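Local atomic coordinates of beta-glucosidase (Chaetomella raphigera, PDB entry 6JXG), a protein that probably hydrolyses terminal, non-reducing beta-D-glucosyl residues to release beta-D-glucose, as a secreted family 3 glycoside hydrolase of cellulose breakdown. Residues G4-A7 against A8-K11; A18-N22 against T23-S27; I481-V484 against G485-L489. One frame throughout, in Å; residues are numbered along the deposited sequence.

How the contacts relate
The three contacts illustrate how a chain settles where it enters a helix or leaves a strand. Contact 1 opens helix 7-17 and contact 2 opens helix 22-29, the next helix in the chain; their centres lie about 21 Å apart, on the same side of the chain's centre, and both place side chains on helix 278-294. Contact 3 comes far later in sequence and lies on the opposite side of that centre, with its own centre about 45 Å from that of contact 1 and 51 Å from that of contact 2. It ends strand 477-483 of the mixed sheet in the family 3 C-terminal domain, so the set samples both a peripheral helical region and a buried sheet.

Contact 1 of 3, residues G4-A7 against A8-K11; sequences GDWA and AAYK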
loop_
_atom_site.group_PDB
_atom_site.type_symbol
_atom_site.label_atom_id
_atom_site.label_comp_id
_atom_site.label_asym_id
_atom_site.label_seq_id
_atom_site.Cartn_x
_atom_site.Cartn_y
_atom_site.Cartn_z
ATOM N N GLY A 4 17.162 13.761 15.184
ATOM C CA GLY A 4 16.302 14.289 14.064
ATOM C C GLY A 4 15.455 15.483 14.490
ATOM O O GLY A 4 15.969 16.403 15.123
ATOM N N ASP A 5 14.160 15.459 14.172
ATOM C CA ASP A 5 13.203 16.517 14.452
ATOM C C ASP A 5 12.422 16.412 15.826
ATOM O O ASP A 5 11.524 17.192 16.164
ATOM C CB ASP A 5 12.166 16.550 13.320
ATOM C CG ASP A 5 12.793 16.780 11.914
ATOM O OD1 ASP A 5 13.877 17.387 11.839
ATOM O OD2 ASP A 5 12.191 16.394 10.875
ATOM N N TRP A 6 12.835 15.456 16.632
ATOM C CA TRP A 6 12.072 15.016 17.792
ATOM C C TRP A 6 12.506 15.628 19.162
ATOM O O TRP A 6 11.981 15.248 20.226
ATOM C CB TRP A 6 12.320 13.520 17.812
ATOM C CG TRP A 6 11.581 12.851 16.745
ATOM C CD1 TRP A 6 11.877 12.783 15.396
ATOM C CD2 TRP A 6 10.358 12.174 16.921
ATOM N NE1 TRP A 6 10.895 12.045 14.735
ATOM C CE2 TRP A 6 9.940 11.697 15.649
ATOM C CE3 TRP A 6 9.579 11.891 18.027
ATOM C CZ2 TRP A 6 8.770 10.981 15.480
ATOM C CZ3 TRP A 6 8.380 11.153 17.833
ATOM C CH2 TRP A 6 8.029 10.693 16.597
ATOM N N ALA A 7 13.447 16.560 19.135
ATOM C CA ALA A 7 14.019 17.031 20.394
ATOM C C ALA A 7 12.998 17.797 21.257
ATOM O O ALA A 7 12.908 17.505 22.426
ATOM C CB ALA A 7 15.297 17.824 20.151
ATOM N N ALA A 8 12.209 18.701 20.686
ATOM C CA ALA A 8 11.173 19.414 21.443
ATOM C C ALA A 8 10.097 18.495 21.963
ATOM O O ALA A 8 9.631 18.688 23.047
ATOM C CB ALA A 8 10.540 20.523 20.597
ATOM N N ALA A 9 9.731 17.462 21.184
ATOM C CA ALA A 9 8.793 16.430 21.622
ATOM C C ALA A 9 9.282 15.653 22.803
ATOM O O ALA A 9 8.509 15.332 23.695
ATOM C CB ALA A 9 8.386 15.472 20.444
ATOM N N TYR A 10 10.566 15.318 22.805
ATOM C CA TYR A 10 11.129 14.494 23.840
ATOM C C TYR A 10 11.245 15.315 25.154
ATOM O O TYR A 10 11.035 14.784 26.271
ATOM C CB TYR A 10 12.498 13.941 23.415
ATOM C CG TYR A 10 12.369 12.544 22.907
ATOM C CD1 TYR A 10 11.771 12.282 21.680
ATOM C CD2 TYR A 10 12.795 11.467 23.666
ATOM C CE1 TYR A 10 11.596 10.953 21.257
ATOM C CE2 TYR A 10 12.626 10.162 23.248
ATOM C CZ TYR A 10 12.002 9.912 22.047
ATOM O OH TYR A 10 11.864 8.564 21.597
ATOM N N LYS A 11 11.507 16.595 24.993
ATOM C CA LYS A 11 11.555 17.503 26.124
ATOM C C LYS A 11 10.196 17.541 26.823
ATOM O O LYS A 11 10.130 17.367 27.981
ATOM C CB LYS A 11 12.007 18.890 25.708
ATOM C CG LYS A 11 11.897 19.881 26.788
ATOM C CD LYS A 11 12.928 20.948 26.688
ATOM C CE LYS A 11 12.917 21.898 27.888
ATOM N NZ LYS A 11 12.976 23.307 27.476
HETATM O O HOH W 1 12.995 19.482 17.907
#
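Trp6 and Ala7 meet the residues that follow them, Ala8-Lys11, in the first turn of helix 7-17. Just ahead, the carbonyl of Asp5 accepts a hydrogen bond from a water that in turn receives one from Ala8 N, while Asp5 OD2 is hydrogen-bonded to Asn193. Trp6 does most of the work. Its O takes a bond from Tyr10 N at 2.9 Å, and the same oxygen sits at the edge of the phenol ring, 3.3 Å from Tyr10 CD1. With CG anti to its own carbonyl carbon (chi1 -74°), the indole meets Tyr10 obliquely: Trp6 CE3 comes within 3.9 Å of Tyr10 CE1, in the plane of the tyrosine ring. Neither polar end is spent here, since Trp6 NE1 is hydrogen-bonded to the Asn193 side chain and Tyr10 OH to the Gln226 carbonyl, while Phe294 stacks on the indole. At Ala7 the carbonyl accepts from Lys11 N at 3.1 Å and only weakly from Tyr10 N. Two successive i to i+4 bonds, with aromatic rings four residues apart on one face, make this the opening turn of an alpha helix, laid with those rings against helix 278-294.

Contact 2 of 3, residues A18-N22 against T23-S27; sequences AKLSN and TDKAS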
loop_
_atom_site.group_PDB
_atom_site.type_symbol
_atom_site.label_atom_id
_atom_site.label_comp_id
_atom_site.label_asym_id
_atom_site.label_seq_id
_atom_site.Cartn_x
_atom_site.Cartn_y
_atom_site.Cartn_z
ATOM N N ALA A 18 7.912 12.656 34.338
ATOM C CA ALA A 18 8.297 12.964 35.707
ATOM C C ALA A 18 7.055 13.144 36.662
ATOM O O ALA A 18 7.169 13.033 37.850
ATOM C CB ALA A 18 9.153 14.203 35.708
ATOM N N LYS A 19 5.884 13.370 36.133
ATOM C CA LYS A 19 4.686 13.499 36.946
ATOM C C LYS A 19 3.901 12.223 37.146
ATOM O O LYS A 19 2.860 12.261 37.764
ATOM C CB LYS A 19 3.785 14.509 36.335
ATOM C CG LYS A 19 4.559 15.785 36.170
ATOM C CD LYS A 19 3.689 16.974 36.270
ATOM C CE LYS A 19 2.841 17.147 35.074
ATOM N NZ LYS A 19 1.662 17.942 35.564
ATOM N N LEU A 20 4.363 11.124 36.582
ATOM C CA LEU A 20 3.551 9.904 36.525
ATOM C C LEU A 20 3.893 8.882 37.550
ATOM O O LEU A 20 5.052 8.670 37.858
ATOM C CB LEU A 20 3.702 9.255 35.144
ATOM C CG LEU A 20 3.256 10.052 33.955
ATOM C CD1 LEU A 20 3.359 9.246 32.683
ATOM C CD2 LEU A 20 1.815 10.559 34.154
ATOM N N SER A 21 2.879 8.202 38.076
ATOM C CA SER A 21 3.138 7.017 38.879
ATOM C C SER A 21 3.408 5.817 37.999
ATOM O O SER A 21 3.179 5.860 36.821
ATOM C CB SER A 21 1.942 6.726 39.720
ATOM O OG SER A 21 0.901 6.249 38.867
ATOM N N ASN A 22 3.831 4.711 38.604
ATOM C CA ASN A 22 4.009 3.489 37.831
ATOM C C ASN A 22 2.696 2.929 37.355
ATOM O O ASN A 22 2.619 2.427 36.251
ATOM C CB ASN A 22 4.770 2.426 38.616
ATOM C CG ASN A 22 6.201 2.328 38.191
ATOM O OD1 ASN A 22 6.744 3.200 37.490
ATOM N ND2 ASN A 22 6.822 1.272 38.604
ATOM N N THR A 23 1.631 3.074 38.135
ATOM C CA THR A 23 0.337 2.672 37.622
ATOM C C THR A 23 -0.106 3.572 36.458
ATOM O O THR A 23 -0.726 3.073 35.498
ATOM C CB THR A 23 -0.749 2.517 38.722
ATOM O OG1 THR A 23 -1.060 3.791 39.228
ATOM C CG2 THR A 23 -0.291 1.674 39.891
ATOM N N ASP A 24 0.180 4.878 36.504
ATOM C CA ASP A 24 -0.096 5.749 35.313
ATOM C C ASP A 24 0.656 5.230 34.065
ATOM O O ASP A 24 0.088 5.089 32.976
ATOM C CB ASP A 24 0.331 7.181 35.498
ATOM C CG ASP A 24 -0.384 7.924 36.654
ATOM O OD1 ASP A 24 -1.543 7.628 36.938
ATOM O OD2 ASP A 24 0.283 8.791 37.274
ATOM N N LYS A 25 1.939 4.946 34.265
ATOM C CA LYS A 25 2.846 4.451 33.186
ATOM C C LYS A 25 2.332 3.153 32.605
ATOM O O LYS A 25 2.221 3.018 31.397
ATOM C CB LYS A 25 4.263 4.285 33.720
ATOM C CG LYS A 25 4.882 5.636 34.058
ATOM C CD LYS A 25 6.252 5.491 34.703
ATOM C CE LYS A 25 6.677 6.838 35.208
ATOM N NZ LYS A 25 8.037 6.716 35.669
ATOM N N ALA A 26 1.970 2.223 33.471
ATOM C CA ALA A 26 1.403 0.955 33.010
ATOM C C ALA A 26 0.139 1.146 32.189
ATOM O O ALA A 26 -0.084 0.457 31.212
ATOM C CB ALA A 26 1.188 -0.013 34.180
ATOM N N SER A 27 -0.677 2.114 32.526
ATOM C CA SER A 27 -1.965 2.278 31.840
ATOM C C SER A 27 -1.753 2.919 30.459
ATOM O O SER A 27 -2.623 2.751 29.606
ATOM C CB SER A 27 -2.973 3.104 32.694
ATOM O OG SER A 27 -2.553 4.478 32.757
HETATM O O HOH W 2 8.132 9.332 36.734
HETATM O O HOH W 3 -1.106 6.428 40.712
HETATM O O HOH W 4 7.657 5.354 38.391
#
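Ser21 and Asn22 start helix 22-29 with two successive backbone bonds, Lys25 N to Ser21 O at 3.0 Å and Ala26 N to Asn22 O at 2.9 Å. The side chains close this helix end reciprocally. Ser21 OG, held by chi1 of 71° between its own backbone N and carbonyl carbon, accepts from Asp24 N at 2.8 Å over a nearly straight path (165°). In return Ser21 N donates to Asp24 OD2, also at 2.8 Å, approaching from above the carboxylate plane and not within it. An alanine in place of Asp24 would probably leave Ser21 N without this acceptor and the serine freer to swing away from the helix end. A water also joins Ser21 OG to Thr23 OG1. Leu20 lies obliquely across two neighbours: its CD2 rests 3.9 Å from Asp24 CB, and its CB is 3.8 Å from Lys25 CE. The lysine chain, extended beyond CG, runs back past the Leu20 carbonyl, and its amino group forms a salt bridge with Asp282 on helix 278-294. Another water links that amino group to Asn22 OD1, which also receives a bond from Gln278, and Asn22 touches Leu268 as well. The negative carboxylate at the first turn probably interacts favourably with the helix dipole. Leu20 and the aliphatic part of Lys25 occupy the positions paired in a hydrophobic staple, one on each side of the cap. Serine as N-cap and aspartate three residues on, each binding the other's backbone NH, define the capping box that begins this helix.

Contact 3 of 3, residues I481-V484 against G485-L489; sequences INSV and GPLIL
Ile481 lays its CG2 methyl 3.9 Å from Leu487 CD1, the two side chains sliding past each other in opposite directions. Its other branch, with CG1 anti to the carbonyl carbon (chi1 -58°), extends to meet Leu489 tip to tip, Ile481 CD1 to Leu489 CD2 at 3.8 Å. One isoleucine thus touches two leucines of the loop that turns back from the end of strand 477-483. Between these and the bend lies Ser483, whose OG donates to Gly485 O at 2.5 Å, a short bond in the carbonyl plane and on a lone pair. Ser483 OG is also 3.6 Å from Leu487 CD1, so a methyl borders the polar pair. Gly485 is fully extended at the bend, where a beta carbon would collide with Val484 O and with the ring of Pro486. Trp503 of strand 498-503 and Ala438 of strand 431-438 pack around Ser483 and Leu487, in the sheet where the chain starts its crossover through helix 490-493 to strand 498-503. Chemically, the side chains that meet are aliphatic apart from one hydroxyl, and since that buried group is paired with a carbonyl only two residues on, the turn satisfies its own polar atom while the methyl groups of branched side chains surround it.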
loop_
_atom_site.group_PDB
_atom_site.type_symbol
_atom_site.label_atom_id
_atom_site.label_comp_id
_atom_site.label_asym_id
_atom_site.label_seq_id
_atom_site.Cartn_x
_atom_site.Cartn_y
_atom_site.Cartn_z
ATOM N N ILE A 481 -11.415 -5.367 -15.460
ATOM C CA ILE A 481 -11.021 -6.238 -14.427
ATOM C C ILE A 481 -10.806 -5.448 -13.156
ATOM O O ILE A 481 -9.975 -4.531 -13.168
ATOM C CB ILE A 481 -9.725 -6.960 -14.774
ATOM C CG1 ILE A 481 -9.835 -7.740 -16.061
ATOM C CG2 ILE A 481 -9.321 -7.945 -13.677
ATOM C CD1 ILE A 481 -8.569 -8.535 -16.397
ATOM N N ASN A 482 -11.560 -5.800 -12.096
ATOM C CA ASN A 482 -11.343 -5.235 -10.755
ATOM C C ASN A 482 -10.671 -6.314 -9.888
ATOM O O ASN A 482 -11.341 -7.219 -9.396
ATOM C CB ASN A 482 -12.682 -4.755 -10.166
ATOM C CG ASN A 482 -13.188 -3.502 -10.806
ATOM O OD1 ASN A 482 -12.653 -2.358 -10.571
ATOM N ND2 ASN A 482 -14.199 -3.647 -11.636
ATOM N N SER A 483 -9.335 -6.218 -9.680
ATOM C CA SER A 483 -8.599 -7.226 -8.970
ATOM C C SER A 483 -7.634 -6.643 -7.975
ATOM O O SER A 483 -7.022 -5.596 -8.215
ATOM C CB SER A 483 -7.770 -8.062 -9.960
ATOM O OG SER A 483 -6.881 -8.994 -9.348
ATOM N N VAL A 484 -7.514 -7.367 -6.864
ATOM C CA VAL A 484 -6.564 -7.076 -5.780
ATOM C C VAL A 484 -5.127 -7.299 -6.126
ATOM O O VAL A 484 -4.242 -6.871 -5.378
ATOM C CB VAL A 484 -6.903 -7.873 -4.509
ATOM C CG1 VAL A 484 -8.266 -7.443 -4.021
ATOM C CG2 VAL A 484 -6.904 -9.406 -4.751
ATOM N N GLY A 485 -4.849 -7.994 -7.247
ATOM C CA GLY A 485 -3.488 -8.292 -7.593
ATOM C C GLY A 485 -3.359 -8.998 -8.906
ATOM O O GLY A 485 -4.364 -9.219 -9.552
ATOM N N PRO A 486 -2.141 -9.387 -9.263
ATOM C CA PRO A 486 -1.875 -10.061 -10.534
ATOM C C PRO A 486 -2.825 -11.215 -10.788
ATOM O O PRO A 486 -3.226 -11.971 -9.860
ATOM C CB PRO A 486 -0.448 -10.611 -10.352
ATOM C CG PRO A 486 0.158 -9.828 -9.258
ATOM C CD PRO A 486 -0.936 -9.311 -8.412
ATOM N N LEU A 487 -3.166 -11.366 -12.049
ATOM C CA LEU A 487 -3.902 -12.483 -12.549
ATOM C C LEU A 487 -3.189 -12.961 -13.858
ATOM O O LEU A 487 -2.610 -12.173 -14.578
ATOM C CB LEU A 487 -5.343 -12.118 -12.875
ATOM C CG LEU A 487 -6.229 -11.699 -11.733
ATOM C CD1 LEU A 487 -7.508 -11.114 -12.213
ATOM C CD2 LEU A 487 -6.464 -12.995 -10.941
ATOM N N ILE A 488 -3.344 -14.237 -14.169
ATOM C CA ILE A 488 -2.865 -14.778 -15.436
ATOM C C ILE A 488 -4.026 -14.553 -16.417
ATOM O O ILE A 488 -5.138 -14.998 -16.200
ATOM C CB ILE A 488 -2.504 -16.277 -15.296
ATOM C CG1 ILE A 488 -1.521 -16.513 -14.144
ATOM C CG2 ILE A 488 -2.029 -16.867 -16.635
ATOM C CD1 ILE A 488 -0.162 -15.828 -14.281
ATOM N N LEU A 489 -3.728 -13.858 -17.493
ATOM C CA LEU A 489 -4.709 -13.402 -18.430
ATOM C C LEU A 489 -4.598 -14.135 -19.781
ATOM O O LEU A 489 -5.335 -13.788 -20.698
ATOM C CB LEU A 489 -4.575 -11.919 -18.650
ATOM C CG LEU A 489 -4.696 -11.043 -17.404
ATOM C CD1 LEU A 489 -4.606 -9.556 -17.745
ATOM C CD2 LEU A 489 -6.036 -11.341 -16.782
#